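Local coordinates for general Secretion Pathway Protein (Vibrio vulnificus, PDB 4G54) that probably serves type II secretion as a periplasmic domain of the EpsAB fusion protein, with a C39-peptidase-like part and a putative peptidoglycan-binding part, at residues Q183-D188 with Q193-R198; T46-M51 with P55-F60; K39-R44 with L129-L134. All blocks are in the same frame, centred on the assembly; numbering follows the deposited sequence.

Contact 1 of 3, residues Q183-D188 with Q193-R198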
loop_
_atom_site.group_PDB
_atom_site.type_symbol
_atom_site.label_atom_id
_atom_site.label_comp_id
_atom_site.label_asym_id
_atom_site.label_seq_id
_atom_site.Cartn_x
_atom_site.Cartn_y
_atom_site.Cartn_z
ATOM N N GLN A 183 9.384 15.957 -2.777
ATOM C CA GLN A 183 8.409 15.651 -1.691
ATOM C C GLN A 183 8.384 16.708 -0.549
ATOM O O GLN A 183 7.788 16.443 0.508
ATOM C CB GLN A 183 8.784 14.235 -1.183
ATOM C CG GLN A 183 8.435 13.168 -2.251
ATOM C CD GLN A 183 6.967 13.147 -2.596
ATOM O OE1 GLN A 183 6.641 13.247 -3.832
ATOM N NE2 GLN A 183 6.062 13.131 -1.649
ATOM N N ALA A 184 9.062 17.833 -0.756
ATOM C CA ALA A 184 9.042 18.971 0.217
ATOM C C ALA A 184 9.558 18.540 1.562
ATOM O O ALA A 184 8.960 18.856 2.634
ATOM C CB ALA A 184 7.572 19.491 0.318
ATOM N N MET A 185 10.680 17.825 1.582
ATOM C CA MET A 185 11.302 17.338 2.804
ATOM C C MET A 185 12.750 17.888 2.801
ATOM O O MET A 185 13.322 18.171 1.734
ATOM C CB MET A 185 11.338 15.757 2.780
ATOM C CG MET A 185 9.881 15.181 2.677
ATOM S SD MET A 185 9.870 13.352 2.885
ATOM C CE MET A 185 11.297 13.318 2.889
ATOM N N THR A 186 13.450 17.884 3.947
ATOM C CA THR A 186 14.777 18.397 4.023
ATOM C C THR A 186 15.704 17.642 3.027
ATOM O O THR A 186 15.666 16.389 3.067
ATOM C CB THR A 186 15.278 18.259 5.421
ATOM O OG1 THR A 186 14.461 19.158 6.220
ATOM C CG2 THR A 186 16.805 18.671 5.576
ATOM N N GLU A 187 16.539 18.384 2.246
ATOM C CA GLU A 187 17.290 17.736 1.150
ATOM C C GLU A 187 18.708 17.420 1.708
ATOM O O GLU A 187 19.719 17.976 1.185
ATOM C CB GLU A 187 17.319 18.721 0.007
ATOM C CG GLU A 187 15.942 18.948 -0.588
ATOM C CD GLU A 187 15.893 20.276 -1.338
ATOM O OE1 GLU A 187 16.902 20.569 -2.092
ATOM O OE2 GLU A 187 14.938 21.112 -1.117
ATOM N N ASP A 188 18.732 16.539 2.736
ATOM C CA ASP A 188 20.031 16.172 3.299
ATOM C C ASP A 188 20.712 15.005 2.631
ATOM O O ASP A 188 21.851 14.728 2.959
ATOM C CB ASP A 188 19.884 15.946 4.801
ATOM C CG ASP A 188 18.984 14.830 5.168
ATOM O OD1 ASP A 188 18.589 14.026 4.323
ATOM O OD2 ASP A 188 18.594 14.743 6.418
ATOM N N GLN A 193 14.166 8.107 8.322
ATOM C CA GLN A 193 12.820 7.650 8.491
ATOM C C GLN A 193 11.845 8.431 7.614
ATOM O O GLN A 193 11.013 7.730 7.000
ATOM C CB GLN A 193 12.517 7.940 9.980
ATOM C CG GLN A 193 11.104 7.402 10.388
ATOM C CD GLN A 193 9.942 8.359 10.026
ATOM O OE1 GLN A 193 8.828 7.914 9.577
ATOM N NE2 GLN A 193 10.188 9.614 10.186
ATOM N N ARG A 194 11.885 9.775 7.611
ATOM C CA ARG A 194 10.787 10.490 6.904
ATOM C C ARG A 194 10.891 10.169 5.365
ATOM O O ARG A 194 9.863 9.941 4.716
ATOM C CB ARG A 194 10.904 11.960 7.138
ATOM C CG ARG A 194 9.640 12.627 6.605
ATOM C CD ARG A 194 9.836 14.147 6.729
ATOM N NE ARG A 194 8.493 14.726 6.429
ATOM C CZ ARG A 194 8.262 16.017 6.173
ATOM N NH1 ARG A 194 6.982 16.434 5.970
ATOM N NH2 ARG A 194 9.223 16.890 6.150
ATOM N N THR A 195 12.128 10.100 4.862
ATOM C CA THR A 195 12.366 9.938 3.430
ATOM C C THR A 195 11.995 8.511 3.021
ATOM O O THR A 195 11.262 8.324 2.022
ATOM C CB THR A 195 13.828 10.147 3.158
ATOM O OG1 THR A 195 14.107 11.537 3.532
ATOM C CG2 THR A 195 14.190 9.961 1.672
ATOM N N LEU A 196 12.470 7.507 3.762
ATOM C CA LEU A 196 12.104 6.082 3.392
ATOM C C LEU A 196 10.608 5.792 3.659
ATOM O O LEU A 196 10.017 5.009 2.867
ATOM C CB LEU A 196 12.966 5.118 4.179
ATOM C CG LEU A 196 14.460 5.075 3.710
ATOM C CD1 LEU A 196 15.279 4.121 4.653
ATOM C CD2 LEU A 196 14.586 4.576 2.239
ATOM N N ALA A 197 9.969 6.446 4.657
ATOM C CA ALA A 197 8.560 6.190 4.869
ATOM C C ALA A 197 7.761 6.748 3.696
ATOM O O ALA A 197 6.862 6.022 3.232
ATOM C CB ALA A 197 8.057 6.793 6.186
ATOM N N ARG A 198 8.086 7.962 3.256
ATOM C CA ARG A 198 7.356 8.483 2.113
ATOM C C ARG A 198 7.605 7.684 0.858
ATOM O O ARG A 198 6.649 7.384 0.151
ATOM C CB ARG A 198 7.825 9.906 1.916
ATOM C CG ARG A 198 7.119 10.714 0.742
ATOM C CD ARG A 198 5.606 10.961 1.062
ATOM N NE ARG A 198 5.544 11.905 2.196
ATOM C CZ ARG A 198 5.793 13.222 2.173
ATOM N NH1 ARG A 198 5.822 13.957 3.307
ATOM N NH2 ARG A 198 6.075 13.875 1.052
HETATM O O HOH W 1 6.231 16.900 2.719
HETATM O O HOH W 2 9.233 19.667 5.268
HETATM O O HOH W 3 6.377 18.971 4.221
HETATM O O HOH W 4 12.038 16.961 6.503
#
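Met185 and Gln183 meet two arginines on the first turns of the facing helix. Met185 is buried, and its CB is directed toward the helix. Its SD lies 3.8 Å from CG of Arg194, so the thioether rests against the aliphatic part of that arginine. Farther back, Met185 CG sits over one face of the Arg194 guanidinium, near its rim. The arginine chain runs fully extended from CG to NE, with CG anti to the backbone N (chi1 -170°). The extended chain crosses the methionine obliquely and carries its charged end to the loop backbone. Water makes the polar links there. Two waters each join Ala184 O to the guanidinium, one through NH2 and one through NH1. A third water accepts from Thr186 N and from Arg194 NH2, the latter at 2.8 Å.

Arg198 has a different shape. It is bent at chi2 and chi3 (67° and 68°), which folds its guanidinium back toward Gln183. NH2 donates to Gln183 O at 3.1 Å, on a lone pair in the carbonyl plane, although this oxygen lies somewhat out of the guanidinium plane. The same carbonyl also accepts from a water, 2.7 Å from Gln183 O, which in turn accepts from Arg198 NH1. Met185 SD, not CG, lies over one face of this guanidinium, 4.1 Å from Arg198 NH1. The thioether thus touches both arginines. The methyl of Met185 is modelled beside Thr195, but its geometry is strained and its exact place doubtful. Thr195 OG1 is hydrogen-bonded to Gln180.

Ala184, with positive phi, is the C-prime residue of the Schellman motif that ends helix 170-182. The contact therefore packs the exit of that helix against the start of helix 193-202, whose Thr195 and Arg198 also touch Phe179.

Contact 2 of 3, residues T46-M51 with P55-F60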
loop_
_atom_site.group_PDB
_atom_site.type_symbol
_atom_site.label_atom_id
_atom_site.label_comp_id
_atom_site.label_asym_id
_atom_site.label_seq_id
_atom_site.Cartn_x
_atom_site.Cartn_y
_atom_site.Cartn_z
ATOM N N THR A 46 -1.479 -14.946 7.073
ATOM C CA THR A 46 -1.898 -15.749 8.193
ATOM C C THR A 46 -2.740 -14.982 9.187
ATOM O O THR A 46 -2.848 -13.774 9.127
ATOM C CB THR A 46 -0.663 -16.397 8.963
ATOM O OG1 THR A 46 -0.119 -15.370 9.773
ATOM C CG2 THR A 46 0.434 -16.965 8.002
ATOM N N ARG A 47 -3.300 -15.701 10.168
ATOM C CA ARG A 47 -4.033 -15.036 11.229
ATOM C C ARG A 47 -3.182 -13.968 11.970
ATOM O O ARG A 47 -3.741 -12.972 12.538
ATOM C CB ARG A 47 -4.607 -16.074 12.184
ATOM C CG ARG A 47 -5.974 -15.741 12.629
ATOM C CD ARG A 47 -6.218 -16.511 13.955
ATOM N NE ARG A 47 -7.083 -17.698 13.958
ATOM C CZ ARG A 47 -7.827 -18.198 12.969
ATOM N NH1 ARG A 47 -7.863 -17.657 11.761
ATOM N NH2 ARG A 47 -8.544 -19.287 13.218
ATOM N N ILE A 48 -1.870 -14.203 12.093
ATOM C CA ILE A 48 -1.011 -13.201 12.763
ATOM C C ILE A 48 -0.916 -11.916 11.926
ATOM O O ILE A 48 -1.026 -10.758 12.484
ATOM C CB ILE A 48 0.334 -13.806 13.068
ATOM C CG1 ILE A 48 0.173 -14.858 14.139
ATOM C CG2 ILE A 48 1.282 -12.803 13.590
ATOM C CD1 ILE A 48 -0.363 -14.276 15.454
ATOM N N ASP A 49 -0.833 -12.076 10.594
ATOM C CA ASP A 49 -0.689 -10.949 9.750
ATOM C C ASP A 49 -1.914 -10.087 9.758
ATOM O O ASP A 49 -1.831 -8.852 9.604
ATOM C CB ASP A 49 -0.459 -11.448 8.307
ATOM C CG ASP A 49 0.823 -12.237 8.206
ATOM O OD1 ASP A 49 1.937 -11.694 8.540
ATOM O OD2 ASP A 49 0.757 -13.393 7.763
ATOM N N THR A 50 -3.090 -10.665 9.912
ATOM C CA THR A 50 -4.252 -9.808 9.815
ATOM C C THR A 50 -4.742 -9.186 11.120
ATOM O O THR A 50 -5.833 -8.590 11.155
ATOM C CB THR A 50 -5.414 -10.621 9.145
ATOM O OG1 THR A 50 -5.663 -11.796 9.934
ATOM C CG2 THR A 50 -5.058 -10.996 7.768
ATOM N N MET A 51 -3.939 -9.363 12.158
ATOM C CA MET A 51 -4.177 -8.623 13.431
ATOM C C MET A 51 -3.891 -7.093 13.331
ATOM O O MET A 51 -4.403 -6.335 14.164
ATOM C CB MET A 51 -3.382 -9.217 14.576
ATOM C CG MET A 51 -3.813 -10.620 15.008
ATOM S SD MET A 51 -2.588 -11.281 16.148
ATOM C CE MET A 51 -3.155 -10.678 17.771
ATOM N N PRO A 55 4.781 -5.235 16.650
ATOM C CA PRO A 55 5.583 -5.140 15.425
ATOM C C PRO A 55 5.064 -5.970 14.249
ATOM O O PRO A 55 4.325 -6.958 14.455
ATOM C CB PRO A 55 6.977 -5.682 15.841
ATOM C CG PRO A 55 6.701 -6.504 17.016
ATOM C CD PRO A 55 5.543 -5.866 17.750
ATOM N N SER A 56 5.477 -5.542 13.059
ATOM C CA SER A 56 5.200 -6.284 11.832
ATOM C C SER A 56 5.771 -7.693 11.935
ATOM O O SER A 56 6.782 -7.940 12.517
ATOM C CB SER A 56 5.895 -5.566 10.651
ATOM O OG SER A 56 5.590 -4.161 10.625
ATOM N N THR A 57 5.089 -8.591 11.236
ATOM C CA THR A 57 5.446 -9.969 11.139
ATOM C C THR A 57 5.999 -10.305 9.744
ATOM O O THR A 57 6.476 -11.460 9.500
ATOM C CB THR A 57 4.127 -10.868 11.360
ATOM O OG1 THR A 57 2.971 -10.255 10.699
ATOM C CG2 THR A 57 3.905 -10.870 12.904
ATOM N N SER A 58 5.968 -9.317 8.836
ATOM C CA SER A 58 6.527 -9.503 7.473
ATOM C C SER A 58 7.050 -8.105 7.073
ATOM O O SER A 58 7.014 -7.182 7.935
ATOM C CB SER A 58 5.420 -9.927 6.481
ATOM O OG SER A 58 4.566 -8.819 6.148
ATOM N N ILE A 59 7.498 -7.935 5.824
ATOM C CA ILE A 59 7.961 -6.593 5.407
ATOM C C ILE A 59 6.792 -5.608 5.265
ATOM O O ILE A 59 7.018 -4.428 5.166
ATOM C CB ILE A 59 8.781 -6.605 4.132
ATOM C CG1 ILE A 59 7.914 -7.152 2.979
ATOM C CG2 ILE A 59 10.020 -7.546 4.439
ATOM C CD1 ILE A 59 8.332 -6.682 1.553
ATOM N N PHE A 60 5.544 -6.079 5.348
ATOM C CA PHE A 60 4.424 -5.166 5.213
ATOM C C PHE A 60 4.196 -4.362 6.456
ATOM O O PHE A 60 4.346 -4.873 7.624
ATOM C CB PHE A 60 3.117 -5.883 4.803
ATOM C CG PHE A 60 2.936 -6.091 3.336
ATOM C CD1 PHE A 60 3.711 -7.008 2.685
ATOM C CD2 PHE A 60 1.992 -5.332 2.599
ATOM C CE1 PHE A 60 3.599 -7.203 1.316
ATOM C CE2 PHE A 60 1.828 -5.549 1.256
ATOM C CZ PHE A 60 2.635 -6.419 0.573
HETATM O O HOH W 5 2.359 -9.051 7.678
#
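Thr57 meets Ile48 and Asp49 through the two branches of its side chain. OG1 stands between the backbone N and the carbonyl carbon (chi1 39°), which turns the hydroxyl to Asp49 and the methyl to Ile48. The hydroxyl donates to Asp49 OD1 at 2.8 Å, on the anti side and 30° out of the carboxylate plane. The methyl CG2 presses on Ile48 CG2 at 3.3 Å, closer than usual van der Waals contact. Arg237 also reaches this place, with a salt bridge to Asp49 OD1 and a hydrogen bond to Thr57 O. The other oxygen, Asp49 OD2, accepts from the N and OG1 of Thr46, which should fix the rotation of the carboxylate.

Ser58 is linked to Asp49 by one water. That water donates to Asp49 OD1 at 2.8 Å and lies 2.7 Å from Ser58 OG. Ser58 OG also accepts from Phe60 N at 3.0 Å. Phe60 begins strand 60-66.

The Ser58 hydroxyl thus makes an ST turn at the entry to an edge strand of the GspA, C39-peptidase-like domain.

Contact 3 of 3, residues K39-R44 with L129-L134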
loop_
_atom_site.group_PDB
_atom_site.type_symbol
_atom_site.label_atom_id
_atom_site.label_comp_id
_atom_site.label_asym_id
_atom_site.label_seq_id
_atom_site.Cartn_x
_atom_site.Cartn_y
_atom_site.Cartn_z
ATOM N N LYS A 39 -4.501 -10.365 -0.565
ATOM C CA LYS A 39 -4.550 -11.131 -1.818
ATOM C C LYS A 39 -4.273 -10.199 -3.041
ATOM O O LYS A 39 -3.726 -10.632 -4.064
ATOM C CB LYS A 39 -5.921 -11.716 -2.013
ATOM C CG LYS A 39 -6.328 -12.718 -1.008
ATOM C CD LYS A 39 -7.705 -13.379 -1.445
ATOM C CE LYS A 39 -8.352 -13.979 -0.233
ATOM N NZ LYS A 39 -9.717 -14.494 -0.560
ATOM N N LEU A 40 -4.716 -8.924 -2.979
ATOM C CA LEU A 40 -4.464 -7.968 -4.052
ATOM C C LEU A 40 -3.001 -7.734 -4.250
ATOM O O LEU A 40 -2.576 -7.445 -5.370
ATOM C CB LEU A 40 -5.113 -6.596 -3.734
ATOM C CG LEU A 40 -6.446 -6.298 -4.320
ATOM C CD1 LEU A 40 -7.344 -7.132 -3.589
ATOM C CD2 LEU A 40 -6.831 -4.812 -4.151
ATOM N N TRP A 41 -2.207 -7.874 -3.184
ATOM C CA TRP A 41 -0.770 -7.775 -3.310
ATOM C C TRP A 41 -0.125 -9.111 -3.723
ATOM O O TRP A 41 1.118 -9.223 -3.905
ATOM C CB TRP A 41 -0.182 -7.272 -1.976
ATOM C CG TRP A 41 -0.531 -5.847 -1.671
ATOM C CD1 TRP A 41 -1.541 -5.415 -0.949
ATOM C CD2 TRP A 41 0.215 -4.697 -2.083
ATOM N NE1 TRP A 41 -1.540 -4.030 -0.846
ATOM C CE2 TRP A 41 -0.438 -3.561 -1.542
ATOM C CE3 TRP A 41 1.383 -4.537 -2.839
ATOM C CZ2 TRP A 41 0.063 -2.209 -1.743
ATOM C CZ3 TRP A 41 1.873 -3.228 -3.042
ATOM C CH2 TRP A 41 1.192 -2.115 -2.527
ATOM N N GLY A 42 -0.944 -10.152 -3.916
ATOM C CA GLY A 42 -0.412 -11.470 -4.305
ATOM C C GLY A 42 -0.067 -12.425 -3.170
ATOM O O GLY A 42 0.605 -13.482 -3.448
ATOM N N TYR A 43 -0.452 -12.088 -1.928
ATOM C CA TYR A 43 -0.011 -12.836 -0.785
ATOM C C TYR A 43 -1.126 -13.528 -0.032
ATOM O O TYR A 43 -2.228 -13.000 0.108
ATOM C CB TYR A 43 0.736 -11.962 0.202
ATOM C CG TYR A 43 2.030 -11.491 -0.411
ATOM C CD1 TYR A 43 3.084 -12.396 -0.645
ATOM C CD2 TYR A 43 2.233 -10.150 -0.784
ATOM C CE1 TYR A 43 4.304 -11.973 -1.212
ATOM C CE2 TYR A 43 3.457 -9.730 -1.337
ATOM C CZ TYR A 43 4.474 -10.677 -1.543
ATOM O OH TYR A 43 5.675 -10.387 -2.153
ATOM N N ARG A 44 -0.752 -14.715 0.498
ATOM C CA ARG A 44 -1.549 -15.449 1.426
ATOM C C ARG A 44 -1.144 -15.020 2.866
ATOM O O ARG A 44 -0.027 -15.282 3.356
ATOM C CB ARG A 44 -1.404 -16.974 1.100
ATOM C CG ARG A 44 -2.156 -17.948 1.995
ATOM C CD ARG A 44 -1.760 -19.385 1.574
ATOM N NE ARG A 44 -0.285 -19.550 1.454
ATOM C CZ ARG A 44 0.364 -19.911 0.341
ATOM N NH1 ARG A 44 -0.317 -20.171 -0.771
ATOM N NH2 ARG A 44 1.693 -20.026 0.340
ATOM N N LEU A 129 -2.174 -1.035 4.077
ATOM C CA LEU A 129 -1.124 -2.113 4.053
ATOM C C LEU A 129 -0.246 -1.654 2.924
ATOM O O LEU A 129 -0.691 -1.273 1.821
ATOM C CB LEU A 129 -1.741 -3.554 3.624
ATOM C CG LEU A 129 -2.354 -4.471 4.591
ATOM C CD1 LEU A 129 -2.627 -5.716 3.752
ATOM C CD2 LEU A 129 -1.254 -4.636 5.687
ATOM N N TRP A 130 1.056 -1.727 3.190
ATOM C CA TRP A 130 2.013 -1.499 2.049
ATOM C C TRP A 130 3.312 -2.165 2.411
ATOM O O TRP A 130 3.670 -2.316 3.596
ATOM C CB TRP A 130 2.303 0.028 1.779
ATOM C CG TRP A 130 2.926 0.761 2.859
ATOM C CD1 TRP A 130 4.236 1.129 2.886
ATOM C CD2 TRP A 130 2.357 1.256 4.055
ATOM N NE1 TRP A 130 4.515 1.875 3.999
ATOM C CE2 TRP A 130 3.383 1.924 4.761
ATOM C CE3 TRP A 130 1.070 1.221 4.622
ATOM C CZ2 TRP A 130 3.192 2.586 5.972
ATOM C CZ3 TRP A 130 0.865 1.855 5.869
ATOM C CH2 TRP A 130 1.898 2.550 6.507
ATOM N N PRO A 131 4.040 -2.618 1.390
ATOM C CA PRO A 131 5.383 -3.195 1.659
ATOM C C PRO A 131 6.408 -2.150 2.106
ATOM O O PRO A 131 6.543 -1.047 1.495
ATOM C CB PRO A 131 5.765 -3.772 0.254
ATOM C CG PRO A 131 5.007 -2.929 -0.742
ATOM C CD PRO A 131 3.689 -2.579 -0.022
ATOM N N MET A 132 7.165 -2.474 3.139
ATOM C CA MET A 132 8.205 -1.522 3.628
ATOM C C MET A 132 9.405 -2.336 4.001
ATOM O O MET A 132 9.712 -2.508 5.158
ATOM C CB MET A 132 7.642 -0.671 4.795
ATOM C CG MET A 132 8.730 0.397 5.072
ATOM S SD MET A 132 7.913 1.525 6.286
ATOM C CE MET A 132 9.308 2.570 6.464
ATOM N N PRO A 133 10.187 -2.793 3.019
ATOM C CA PRO A 133 11.401 -3.559 3.302
ATOM C C PRO A 133 12.548 -2.774 3.901
ATOM O O PRO A 133 13.443 -3.400 4.502
ATOM C CB PRO A 133 11.797 -4.065 1.933
ATOM C CG PRO A 133 11.321 -3.025 0.925
ATOM C CD PRO A 133 9.926 -2.754 1.583
ATOM N N LEU A 134 12.498 -1.424 3.788
ATOM C CA LEU A 134 13.611 -0.596 4.276
ATOM C C LEU A 134 13.197 0.145 5.520
ATOM O O LEU A 134 12.319 1.046 5.468
ATOM C CB LEU A 134 14.118 0.404 3.226
ATOM C CG LEU A 134 14.416 -0.240 1.884
ATOM C CD1 LEU A 134 15.019 0.879 0.882
ATOM C CD2 LEU A 134 15.538 -1.324 2.109
HETATM O O HOH W 6 -2.932 -1.960 0.607
#
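Trp41 and Pro131 carry this buried contact through a CH-pi interaction. Pro131 CD sits over one face of the indole, 3.8 Å from the centroid of the six-membered ring of Trp41. It is 25° off the ring normal, so it is displaced toward the rim. The two side chains cross at about a right angle. Trp41 has CG anti to its carbonyl carbon (chi1 -69°), and this turns the indole from the helix end toward strand 125-131.

Van der Waals packing extends the same contact. Pro131 CD lies 3.6 Å from Trp41 CH2. Pro131 CG adds a looser touch, 3.9 Å from Trp41 CZ3. Nearer the pyrrole side of the indole, NE1 of Trp41 lies 4.5 Å from CB of Leu129. The backbone of the strand also passes close, with Leu129 O 3.8 Å from Trp41 CZ2.

The polar link is a single water. It accepts from Trp41 NE1 at 2.9 Å, at the edge of the ring and in its plane. It then donates to Leu129 O at 2.6 Å. This satisfies the indole N-H and ties it to the strand without a direct hydrogen bond.

Two aromatic rings also meet the indole: Phe60 and Trp209, both edge to face. Trp130, whose CB is directed away from residues 39-44, makes an edge-to-face pair with His201.

In the fold, Trp41 lies at the C-terminal end of helix 30-40, and Gly42, the first residue to leave helical backbone angles, forms a Schellman motif. Beyond it, the short, weakly bonded strand 43-44 pairs in parallel with strand 233-234. Strand 125-131 lies between strands 60-66 and 79-85 of the antiparallel sheet, and the contact packs the end of helix 30-40 against the last residues of this strand.

How the contacts relate
Contact 2 is nested inside the long loop closed by contact 3, and their centres are about 10 Å apart. They touch directly: Ile59 O is 2.8 Å from Met132 N, a probable hydrogen bond just beyond the ends of the neighbouring strands, and Phe60 packs on Trp130, Pro131 and Tyr43. Contact 1 follows later in the chain, in the putative peptidoglycan-binding domain. Its centre is about 22 Å from that of contact 3, but the two touch where Leu196 packs on Leu134 and Ala197 on Met132. Contacts 1 and 2 do not meet; their nearest atoms are about 10 Å apart. Residues 129-134 thus join the C39-peptidase-like sheet to the helical part.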